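Side-chain contacts in putative phosphatase (Clostridium difficile, PDB 3SD7), which probably hydrolyses phosphate esters as a member of the haloacid dehalogenase-like hydrolases: residues Phe34-Gly38 and Thr39-Pro43; Glu92-Glu95 and Lys96-Tyr100; Glu120-Lys124 and Asn125-Leu129; Ile172-Val175 and Leu176-Asn180. One frame throughout, in Å; residues are numbered along the deposited sequence.

Contact 1: Phe34-Gly38 and Thr39-Pro43; sequences FDLDG and TLTDP. With NA (sodium ion), chain B.
Pro43 lays its ring against the carboxylate of Asp37, Pro43 CG standing 3.5 Å from Asp37 CG in an oblique crossing; the aspartate CG lies anti to its own carbonyl carbon (chi1 -71°), which sets it against the proline. The same carboxylate is tied to Thr41 by a water, which donates to Asp37 OD1 and accepts from Thr41 OG1 at 2.7 Å each, while Lys135 forms a salt bridge with Asp37 OD2. At the other end of the turn Phe34 sets CD1 3.8 Å from Leu40 CD2, and its ring edge meets Thr39 CG2. Between these ends the backbone folds tightly: Leu36 O accepts from Thr39 N, Leu40 N and Thr41 N. Gly38, which turns the chain with a positive phi of 75°, donates its N-H to Thr41 O. In this loop after strand 31-34, Asp35, Asp37 and Thr39 fit the DxDx(T/V) pattern of haloacid dehalogenase-like enzymes. The sodium ion is bound by Asp37 O at 2.2 Å, three waters and Asp192; two of those waters donate weakly to the Asp35 carboxylate. Asp37 thus gives its carbonyl to the cation, its carboxylate held by Lys135 and a water and packed against Pro43, consistent with a preorganised active-site loop.

Contact 2: Glu92-Glu95 and Lys96-Tyr100; sequences EAVE and KYREY
Val94 and Arg98 form the close-packed part of this helical turn, their side chains running side by side in the same direction. Val94 CG1 sits 3.5 Å from Arg98 NE, and Arg98 CG passes 3.2 Å from Val94 O. With CG1 anti to the backbone N (chi1 169°), the valine puts that methyl beside the extended arginine chain, whose NH1 goes on to a salt bridge with Asp162. Beneath them run the i to i+4 bonds of helix 87-105, among them Arg98 N to Val94 O at 2.9 Å. On the inner side Ala93 and Tyr97 look toward helices 44-57 and 75-82, and Ser54 hydrogen-bonds to Ala93 O.

The opposite character belongs to the acidic and basic chains at the surface. Glu95 bends at chi2 (-79°), which carries OE1 back over the Lys96 chain, 3.6 Å from Lys96 CD yet 4.1 Å from Lys96 NZ. Lys96 NZ makes a long salt bridge of 3.7 Å with Glu99 OE1, and that oxygen lies 3.8 Å from Glu95 OE1. One lysine thus stands near two carboxylates, and its positive charge probably offsets part of their mutual repulsion, with no short ion pair among the three.

Contact 3: Glu120-Lys124 and Asn125-Leu129; sequences EMLYK and NGKIL
Leu122 O is the carbonyl on which the end of helix 115-124 turns: Lys127 N donates to it at 3.1 Å, and Asn125 N adds a weak bond. Together with Gly126 N to Tyr123 O, at 2.9 Å, the Lys127 bond makes a Schellman motif, a helix C-terminus closed by a residue of positive phi. That residue is Gly126 (phi 86°), where a side chain would collide with the carbonyl oxygen just before it. Its N-H reaches Tyr123 O from well above the carbonyl plane, whereas Lys127 N lies only moderately tilted from the plane of Leu122 C=O.

Past the turn, the chain enters strand 128-133 and brings apolar groups back under the helix. Leu129 meets Leu122 at about a right angle, with Leu129 CD2 4.0 Å from Leu122 CB; Leu239 also touches Leu122 and Val32 touches Leu129, so the helix end is joined to the C-terminal helix 235-239 and to the parallel sheet. The aliphatic part of Lys127 crosses the CD2 branch of Leu122 obliquely. Its chain stays extended until chi4 (-56°), where the bend directs NZ to a hydrogen bond with Tyr29 O and a weak one with Asn125 OD1. The methylenes are thereby used for packing and the ammonium for polar contacts, with Lys127 CD resting 3.8 Å from Leu122 CD2.

Contact 4: Ile172-Val175 and Leu176-Asn180; sequences IQYV and LDLCN
Tyr174 and Leu178, one helical turn apart, pack together. Leu178 CG lies over one face of the ring, 4.2 Å above its plane and displaced toward the rim, and Leu178 CD1 comes to 3.7 Å from Tyr174 CE2. The tyrosine CG is anti to the backbone N (chi1 173°), which swings the ring along the helix toward Leu178. Val175 CG2 approaches the same leucine methyl from the neighbouring position, more loosely. On another side of the helix Ile172 CG2 and Leu176 CD1 meet at 4.3 Å. Asp177 folds back over the preceding turn and brings its CG within 3.1 Å of Gln173 O.

The backbone behind these chains belongs to helix 168-179, one of the helices packed on the parallel sheet of this haloacid dehalogenase-like fold. Leu176 N bonds to Ile172 O at 3.1 Å, and Asp177 N to Gln173 O at 2.9 Å. Toward the C-terminus the pattern slackens: Leu178 N bonds to Tyr174 O and weakly to Val175 O, and Cys179 N reaches Val175 O only weakly. Asn180, with a positive phi of 53°, leaves the helix in a Schellman motif.

Farther out, the sheet receives the buried side of the helix. Leu33 touches Ile172, Val175 and Leu176, and Tyr155 of strand 155-159 meets Val175, Leu178 and Cys179. From the adjoining helix 194-203, Ile203 packs on Ile172, Gln173 and Leu176.

From the N terminus the four contacts follow one another in series; none nests in or crosses another. Contact 1 closes the turn between strand 31-34 and the short strand 41-42, close to the centre of the chain. Contact 2 is a turn within helix 87-105, far out among the helices, its centre about 38 Å from that of contact 3. Contact 3 closes the passage from helix 115-124 into strand 128-133 and touches contact 1 through Phe34, which packs on Leu122 and Leu129. Contact 4 ends helix 168-179 and meets contact 3 where Cys179 SG approaches Ile128 CG2. Contacts 1, 3 and 4 thus gather round the parallel sheet.

Contact 1: Phe34-Gly38 and Thr39-Pro43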
loop_
_atom_site.group_PDB
_atom_site.type_symbol
_atom_site.label_atom_id
_atom_site.label_comp_id
_atom_site.label_asym_id
_atom_site.label_seq_id
_atom_site.Cartn_x
_atom_site.Cartn_y
_atom_site.Cartn_z
ATOM N N PHE A 34 -6.354 2.207 6.298
ATOM C CA PHE A 34 -5.498 2.687 5.250
ATOM C C PHE A 34 -4.672 1.572 4.604
ATOM O O PHE A 34 -4.151 0.719 5.295
ATOM C CB PHE A 34 -4.467 3.704 5.776
ATOM C CG PHE A 34 -5.040 4.989 6.252
ATOM C CD1 PHE A 34 -5.044 6.108 5.409
ATOM C CD2 PHE A 34 -5.501 5.130 7.561
ATOM C CE1 PHE A 34 -5.539 7.305 5.847
ATOM C CE2 PHE A 34 -6.003 6.372 7.993
ATOM C CZ PHE A 34 -6.017 7.432 7.137
ATOM N N ASP A 35 -4.559 1.594 3.281
ATOM C CA ASP A 35 -3.566 0.775 2.603
ATOM C C ASP A 35 -2.211 1.505 2.850
ATOM O O ASP A 35 -2.177 2.629 3.377
ATOM C CB ASP A 35 -3.896 0.606 1.132
ATOM C CG ASP A 35 -3.320 -0.709 0.553
ATOM O OD1 ASP A 35 -2.206 -1.088 0.928
ATOM O OD2 ASP A 35 -4.011 -1.385 -0.262
ATOM N N LEU A 36 -1.110 0.888 2.489
ATOM C CA LEU A 36 0.224 1.451 2.761
ATOM C C LEU A 36 0.831 2.126 1.537
ATOM O O LEU A 36 0.777 3.360 1.406
ATOM C CB LEU A 36 1.147 0.354 3.302
ATOM C CG LEU A 36 2.544 0.857 3.695
ATOM C CD1 LEU A 36 2.515 1.611 5.032
ATOM C CD2 LEU A 36 3.473 -0.315 3.778
ATOM N N ASP A 37 1.369 1.301 0.630
ATOM C CA ASP A 37 2.016 1.810 -0.585
ATOM C C ASP A 37 1.035 2.629 -1.406
ATOM O O ASP A 37 -0.122 2.209 -1.683
ATOM C CB ASP A 37 2.578 0.683 -1.465
ATOM C CG ASP A 37 3.803 -0.007 -0.894
ATOM O OD1 ASP A 37 4.433 0.431 0.115
ATOM O OD2 ASP A 37 4.172 -1.036 -1.521
ATOM N N GLY A 38 1.460 3.815 -1.813
ATOM C CA GLY A 38 0.638 4.700 -2.605
ATOM C C GLY A 38 -0.461 5.423 -1.880
ATOM O O GLY A 38 -1.198 6.165 -2.470
ATOM N N THR A 39 -0.559 5.207 -0.558
ATOM C CA THR A 39 -1.620 5.776 0.260
ATOM C C THR A 39 -0.972 6.533 1.428
ATOM O O THR A 39 -1.220 7.714 1.606
ATOM C CB THR A 39 -2.548 4.700 0.755
ATOM O OG1 THR A 39 -3.140 4.035 -0.377
ATOM C CG2 THR A 39 -3.683 5.289 1.593
ATOM N N LEU A 40 -0.176 5.833 2.212
ATOM C CA LEU A 40 0.602 6.468 3.277
ATOM C C LEU A 40 1.993 6.805 2.875
ATOM O O LEU A 40 2.495 7.895 3.222
ATOM C CB LEU A 40 0.673 5.560 4.511
ATOM C CG LEU A 40 -0.660 5.204 5.167
ATOM C CD1 LEU A 40 -0.450 4.132 6.276
ATOM C CD2 LEU A 40 -1.322 6.443 5.756
ATOM N N THR A 41 2.649 5.875 2.200
ATOM C CA THR A 41 4.068 6.013 1.809
ATOM C C THR A 41 4.286 5.564 0.370
ATOM O O THR A 41 3.527 4.766 -0.173
ATOM C CB THR A 41 4.976 5.194 2.754
ATOM O OG1 THR A 41 4.534 3.821 2.756
ATOM C CG2 THR A 41 4.895 5.737 4.198
ATOM N N ASP A 42 5.323 6.109 -0.250
ATOM C CA ASP A 42 5.650 5.805 -1.648
ATOM C C ASP A 42 6.916 4.918 -1.672
ATOM O O ASP A 42 7.991 5.362 -1.259
ATOM C CB ASP A 42 5.858 7.112 -2.411
ATOM C CG ASP A 42 6.056 6.901 -3.903
ATOM O OD1 ASP A 42 6.171 5.742 -4.326
ATOM O OD2 ASP A 42 6.167 7.909 -4.648
ATOM N N PRO A 43 6.806 3.689 -2.193
ATOM C CA PRO A 43 7.925 2.767 -2.192
ATOM C C PRO A 43 8.811 2.851 -3.428
ATOM O O PRO A 43 9.701 2.022 -3.588
ATOM C CB PRO A 43 7.218 1.417 -2.196
ATOM C CG PRO A 43 6.027 1.653 -3.048
ATOM C CD PRO A 43 5.572 3.038 -2.695
HETATM NA NA NA B . -1.566 0.859 -2.666
HETATM O O HOH W 1 -3.492 -0.142 -2.875
HETATM O O HOH W 2 -0.641 -0.899 -1.695
HETATM O O HOH W 3 5.848 2.560 0.816
HETATM O O HOH W 4 -0.232 1.292 -4.653
#

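Contact 2: Glu92-Glu95 and Lys96-Tyr100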
loop_
_atom_site.group_PDB
_atom_site.type_symbol
_atom_site.label_atom_id
_atom_site.label_comp_id
_atom_site.label_asym_id
_atom_site.label_seq_id
_atom_site.Cartn_x
_atom_site.Cartn_y
_atom_site.Cartn_z
ATOM N N GLU A 92 16.146 -16.432 -10.093
ATOM C CA GLU A 92 17.416 -15.845 -9.661
ATOM C C GLU A 92 17.274 -14.319 -9.585
ATOM O O GLU A 92 17.810 -13.685 -8.675
ATOM C CB GLU A 92 18.562 -16.242 -10.599
ATOM C CG GLU A 92 18.926 -17.746 -10.542
ATOM C CD GLU A 92 20.064 -18.138 -11.488
ATOM O OE1 GLU A 92 20.593 -17.261 -12.203
ATOM O OE2 GLU A 92 20.436 -19.338 -11.514
ATOM N N ALA A 93 16.545 -13.744 -10.544
ATOM C CA ALA A 93 16.297 -12.301 -10.580
ATOM C C ALA A 93 15.466 -11.847 -9.376
ATOM O O ALA A 93 15.723 -10.793 -8.794
ATOM C CB ALA A 93 15.600 -11.916 -11.875
ATOM N N VAL A 94 14.471 -12.652 -9.011
ATOM C CA VAL A 94 13.636 -12.358 -7.854
ATOM C C VAL A 94 14.464 -12.461 -6.573
ATOM O O VAL A 94 14.323 -11.651 -5.673
ATOM C CB VAL A 94 12.421 -13.314 -7.768
ATOM C CG1 VAL A 94 11.731 -13.171 -6.413
ATOM C CG2 VAL A 94 11.447 -13.053 -8.935
ATOM N N GLU A 95 15.352 -13.454 -6.504
ATOM C CA GLU A 95 16.186 -13.615 -5.320
ATOM C C GLU A 95 17.091 -12.397 -5.129
ATOM O O GLU A 95 17.258 -11.917 -4.000
ATOM C CB GLU A 95 17.020 -14.912 -5.398
ATOM C CG GLU A 95 17.708 -15.332 -4.074
ATOM C CD GLU A 95 19.003 -14.566 -3.741
ATOM O OE1 GLU A 95 19.547 -13.864 -4.624
ATOM O OE2 GLU A 95 19.493 -14.697 -2.593
ATOM N N LYS A 96 17.672 -11.901 -6.223
ATOM C CA LYS A 96 18.561 -10.735 -6.146
ATOM C C LYS A 96 17.782 -9.491 -5.726
ATOM O O LYS A 96 18.273 -8.679 -4.931
ATOM C CB LYS A 96 19.290 -10.511 -7.466
ATOM C CG LYS A 96 20.250 -11.641 -7.824
ATOM C CD LYS A 96 21.384 -11.730 -6.834
ATOM C CE LYS A 96 22.237 -12.960 -7.074
ATOM N NZ LYS A 96 23.337 -13.047 -6.088
ATOM N N TYR A 97 16.574 -9.342 -6.269
ATOM C CA TYR A 97 15.691 -8.249 -5.878
ATOM C C TYR A 97 15.462 -8.283 -4.358
ATOM O O TYR A 97 15.641 -7.280 -3.663
ATOM C CB TYR A 97 14.347 -8.374 -6.601
ATOM C CG TYR A 97 13.290 -7.419 -6.080
ATOM C CD1 TYR A 97 12.981 -6.260 -6.764
ATOM C CD2 TYR A 97 12.616 -7.674 -4.881
ATOM C CE1 TYR A 97 12.012 -5.380 -6.293
ATOM C CE2 TYR A 97 11.640 -6.782 -4.393
ATOM C CZ TYR A 97 11.359 -5.645 -5.106
ATOM O OH TYR A 97 10.404 -4.753 -4.659
ATOM N N ARG A 98 15.064 -9.451 -3.858
ATOM C CA ARG A 98 14.768 -9.626 -2.436
ATOM C C ARG A 98 15.971 -9.336 -1.552
ATOM O O ARG A 98 15.833 -8.737 -0.485
ATOM C CB ARG A 98 14.245 -11.032 -2.173
ATOM C CG ARG A 98 12.889 -11.277 -2.819
ATOM C CD ARG A 98 12.369 -12.659 -2.488
ATOM N NE ARG A 98 11.008 -12.874 -2.981
ATOM C CZ ARG A 98 10.296 -13.980 -2.763
ATOM N NH1 ARG A 98 10.806 -14.986 -2.054
ATOM N NH2 ARG A 98 9.063 -14.082 -3.250
ATOM N N GLU A 99 17.145 -9.755 -2.012
ATOM C CA GLU A 99 18.383 -9.514 -1.298
ATOM C C GLU A 99 18.586 -8.011 -1.098
ATOM O O GLU A 99 18.819 -7.556 0.025
ATOM C CB GLU A 99 19.562 -10.133 -2.062
ATOM C CG GLU A 99 20.915 -9.901 -1.428
ATOM C CD GLU A 99 22.038 -10.636 -2.138
ATOM O OE1 GLU A 99 21.810 -11.191 -3.235
ATOM O OE2 GLU A 99 23.156 -10.661 -1.585
ATOM N N TYR A 100 18.480 -7.239 -2.179
ATOM C CA TYR A 100 18.663 -5.794 -2.076
ATOM C C TYR A 100 17.519 -5.156 -1.280
ATOM O O TYR A 100 17.729 -4.213 -0.523
ATOM C CB TYR A 100 18.756 -5.123 -3.463
ATOM C CG TYR A 100 18.964 -3.618 -3.363
ATOM C CD1 TYR A 100 20.233 -3.055 -3.468
ATOM C CD2 TYR A 100 17.889 -2.764 -3.109
ATOM C CE1 TYR A 100 20.414 -1.679 -3.347
ATOM C CE2 TYR A 100 18.062 -1.401 -2.990
ATOM C CZ TYR A 100 19.322 -0.862 -3.105
ATOM O OH TYR A 100 19.464 0.497 -2.973
#

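Contact 3: Glu120-Lys124 and Asn125-Leu129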
loop_
_atom_site.group_PDB
_atom_site.type_symbol
_atom_site.label_atom_id
_atom_site.label_comp_id
_atom_site.label_asym_id
_atom_site.label_seq_id
_atom_site.Cartn_x
_atom_site.Cartn_y
_atom_site.Cartn_z
ATOM N N GLU A 120 -2.128 12.489 12.725
ATOM C CA GLU A 120 -2.118 13.113 14.072
ATOM C C GLU A 120 -3.502 13.744 14.353
ATOM O O GLU A 120 -4.054 13.579 15.434
ATOM C CB GLU A 120 -1.014 14.173 14.151
ATOM C CG GLU A 120 0.413 13.581 14.209
ATOM C CD GLU A 120 1.558 14.600 14.092
ATOM O OE1 GLU A 120 1.359 15.786 13.717
ATOM O OE2 GLU A 120 2.693 14.186 14.371
ATOM N N MET A 121 -4.072 14.417 13.356
ATOM C CA MET A 121 -5.388 15.045 13.514
ATOM C C MET A 121 -6.488 14.014 13.767
ATOM O O MET A 121 -7.355 14.195 14.629
ATOM C CB MET A 121 -5.704 15.929 12.310
ATOM C CG MET A 121 -4.818 17.161 12.266
ATOM S SD MET A 121 -5.075 18.076 10.745
ATOM C CE MET A 121 -6.833 18.326 10.874
ATOM N N LEU A 122 -6.466 12.935 13.004
ATOM C CA LEU A 122 -7.461 11.875 13.172
ATOM C C LEU A 122 -7.332 11.222 14.562
ATOM O O LEU A 122 -8.317 10.965 15.247
ATOM C CB LEU A 122 -7.280 10.824 12.077
ATOM C CG LEU A 122 -7.549 11.296 10.646
ATOM C CD1 LEU A 122 -7.129 10.178 9.646
ATOM C CD2 LEU A 122 -8.995 11.660 10.452
ATOM N N TYR A 123 -6.103 10.887 14.917
ATOM C CA TYR A 123 -5.827 10.246 16.195
ATOM C C TYR A 123 -6.262 11.104 17.375
ATOM O O TYR A 123 -6.843 10.595 18.338
ATOM C CB TYR A 123 -4.357 9.965 16.264
ATOM C CG TYR A 123 -3.928 9.155 17.456
ATOM C CD1 TYR A 123 -4.058 7.784 17.454
ATOM C CD2 TYR A 123 -3.382 9.764 18.559
ATOM C CE1 TYR A 123 -3.638 7.022 18.521
ATOM C CE2 TYR A 123 -2.947 9.007 19.641
ATOM C CZ TYR A 123 -3.084 7.628 19.596
ATOM O OH TYR A 123 -2.685 6.846 20.662
ATOM N N LYS A 124 -5.976 12.399 17.301
ATOM C CA LYS A 124 -6.320 13.310 18.374
ATOM C C LYS A 124 -7.824 13.506 18.492
ATOM O O LYS A 124 -8.315 13.929 19.531
ATOM C CB LYS A 124 -5.550 14.592 18.244
ATOM C CG LYS A 124 -5.814 15.529 19.421
ATOM C CD LYS A 124 -4.651 16.352 19.805
ATOM C CE LYS A 124 -3.547 15.558 20.398
ATOM N NZ LYS A 124 -2.593 16.518 20.908
ATOM N N ASN A 125 -8.555 13.181 17.422
ATOM C CA ASN A 125 -10.003 13.239 17.456
ATOM C C ASN A 125 -10.603 11.925 17.939
ATOM O O ASN A 125 -11.827 11.773 17.984
ATOM C CB ASN A 125 -10.537 13.583 16.079
ATOM C CG ASN A 125 -12.059 13.787 16.052
ATOM O OD1 ASN A 125 -12.722 13.167 15.216
ATOM N ND2 ASN A 125 -12.601 14.650 16.909
ATOM N N GLY A 126 -9.750 10.989 18.321
ATOM C CA GLY A 126 -10.215 9.721 18.858
ATOM C C GLY A 126 -10.531 8.629 17.861
ATOM O O GLY A 126 -11.087 7.593 18.254
ATOM N N LYS A 127 -10.206 8.831 16.585
ATOM C CA LYS A 127 -10.500 7.798 15.590
ATOM C C LYS A 127 -9.547 6.635 15.747
ATOM O O LYS A 127 -8.400 6.808 16.153
ATOM C CB LYS A 127 -10.421 8.362 14.182
ATOM C CG LYS A 127 -11.483 9.405 13.971
ATOM C CD LYS A 127 -11.605 9.878 12.595
ATOM C CE LYS A 127 -12.544 11.098 12.546
ATOM N NZ LYS A 127 -13.933 10.938 13.105
ATOM N N ILE A 128 -10.054 5.430 15.470
ATOM C CA ILE A 128 -9.240 4.234 15.464
ATOM C C ILE A 128 -8.714 4.099 14.030
ATOM O O ILE A 128 -9.501 4.084 13.060
ATOM C CB ILE A 128 -10.079 3.004 15.822
ATOM C CG1 ILE A 128 -10.522 3.108 17.279
ATOM C CG2 ILE A 128 -9.230 1.735 15.626
ATOM C CD1 ILE A 128 -11.574 2.089 17.667
ATOM N N LEU A 129 -7.389 4.038 13.918
ATOM C CA LEU A 129 -6.714 3.975 12.630
ATOM C C LEU A 129 -6.074 2.592 12.496
ATOM O O LEU A 129 -5.417 2.077 13.431
ATOM C CB LEU A 129 -5.655 5.057 12.540
ATOM C CG LEU A 129 -6.121 6.477 12.883
ATOM C CD1 LEU A 129 -4.967 7.478 12.684
ATOM C CD2 LEU A 129 -7.331 6.872 12.037
#

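Contact 4: Ile172-Val175 and Leu176-Asn180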
loop_
_atom_site.group_PDB
_atom_site.type_symbol
_atom_site.label_atom_id
_atom_site.label_comp_id
_atom_site.label_asym_id
_atom_site.label_seq_id
_atom_site.Cartn_x
_atom_site.Cartn_y
_atom_site.Cartn_z
ATOM N N ILE A 172 -8.825 -6.690 5.363
ATOM C CA ILE A 172 -9.798 -5.743 5.911
ATOM C C ILE A 172 -10.654 -6.437 6.966
ATOM O O ILE A 172 -10.812 -5.945 8.077
ATOM C CB ILE A 172 -10.722 -5.145 4.810
ATOM C CG1 ILE A 172 -9.908 -4.243 3.877
ATOM C CG2 ILE A 172 -11.844 -4.340 5.445
ATOM C CD1 ILE A 172 -10.681 -3.753 2.629
ATOM N N GLN A 173 -11.189 -7.603 6.625
ATOM C CA GLN A 173 -12.001 -8.337 7.577
ATOM C C GLN A 173 -11.198 -8.704 8.826
ATOM O O GLN A 173 -11.701 -8.596 9.941
ATOM C CB GLN A 173 -12.556 -9.610 6.959
ATOM C CG GLN A 173 -13.530 -10.334 7.875
ATOM C CD GLN A 173 -14.797 -9.524 8.128
ATOM O OE1 GLN A 173 -15.098 -9.140 9.256
ATOM N NE2 GLN A 173 -15.503 -9.217 7.070
ATOM N N TYR A 174 -9.966 -9.157 8.631
ATOM C CA TYR A 174 -9.111 -9.543 9.758
ATOM C C TYR A 174 -8.941 -8.397 10.754
ATOM O O TYR A 174 -9.097 -8.569 11.946
ATOM C CB TYR A 174 -7.721 -10.036 9.264
ATOM C CG TYR A 174 -6.735 -10.283 10.400
ATOM C CD1 TYR A 174 -6.826 -11.419 11.200
ATOM C CD2 TYR A 174 -5.739 -9.374 10.684
ATOM C CE1 TYR A 174 -5.929 -11.625 12.257
ATOM C CE2 TYR A 174 -4.850 -9.576 11.735
ATOM C CZ TYR A 174 -4.946 -10.680 12.504
ATOM O OH TYR A 174 -4.036 -10.854 13.542
ATOM N N VAL A 175 -8.666 -7.199 10.244
ATOM C CA VAL A 175 -8.378 -6.088 11.105
ATOM C C VAL A 175 -9.648 -5.560 11.794
ATOM O O VAL A 175 -9.607 -5.186 12.960
ATOM C CB VAL A 175 -7.481 -5.069 10.314
ATOM C CG1 VAL A 175 -8.332 -4.050 9.583
ATOM C CG2 VAL A 175 -6.481 -4.463 11.204
ATOM N N LEU A 176 -10.797 -5.589 11.108
ATOM C CA LEU A 176 -12.067 -5.250 11.758
ATOM C C LEU A 176 -12.442 -6.262 12.840
ATOM O O LEU A 176 -13.017 -5.901 13.884
ATOM C CB LEU A 176 -13.215 -5.178 10.745
ATOM C CG LEU A 176 -13.184 -4.002 9.792
ATOM C CD1 LEU A 176 -14.435 -4.113 8.917
ATOM C CD2 LEU A 176 -13.139 -2.668 10.553
ATOM N N ASP A 177 -12.152 -7.541 12.598
ATOM C CA ASP A 177 -12.471 -8.544 13.585
ATOM C C ASP A 177 -11.670 -8.278 14.870
ATOM O O ASP A 177 -12.170 -8.532 15.944
ATOM C CB ASP A 177 -12.237 -9.949 13.057
ATOM C CG ASP A 177 -13.278 -10.374 11.999
ATOM O OD1 ASP A 177 -14.322 -9.703 11.859
ATOM O OD2 ASP A 177 -13.048 -11.392 11.327
ATOM N N LEU A 178 -10.456 -7.750 14.753
ATOM C CA LEU A 178 -9.635 -7.447 15.941
ATOM C C LEU A 178 -10.250 -6.325 16.774
ATOM O O LEU A 178 -10.015 -6.254 17.973
ATOM C CB LEU A 178 -8.219 -7.014 15.562
ATOM C CG LEU A 178 -7.322 -8.039 14.883
ATOM C CD1 LEU A 178 -6.016 -7.369 14.449
ATOM C CD2 LEU A 178 -7.098 -9.281 15.795
ATOM N N CYS A 179 -11.021 -5.456 16.123
ATOM C CA CYS A 179 -11.646 -4.319 16.775
ATOM C C CYS A 179 -13.005 -4.646 17.309
ATOM O O CYS A 179 -13.597 -3.796 17.984
ATOM C CB CYS A 179 -11.765 -3.152 15.815
ATOM S SG CYS A 179 -10.125 -2.463 15.369
ATOM N N ASN A 180 -13.479 -5.859 17.019
ATOM C CA ASN A 180 -14.780 -6.327 17.447
ATOM C C ASN A 180 -15.817 -5.316 17.014
ATOM O O ASN A 180 -16.564 -4.816 17.829
ATOM C CB ASN A 180 -14.808 -6.497 18.962
ATOM C CG ASN A 180 -13.799 -7.530 19.454
ATOM O OD1 ASN A 180 -13.688 -8.628 18.899
ATOM N ND2 ASN A 180 -13.069 -7.183 20.509
#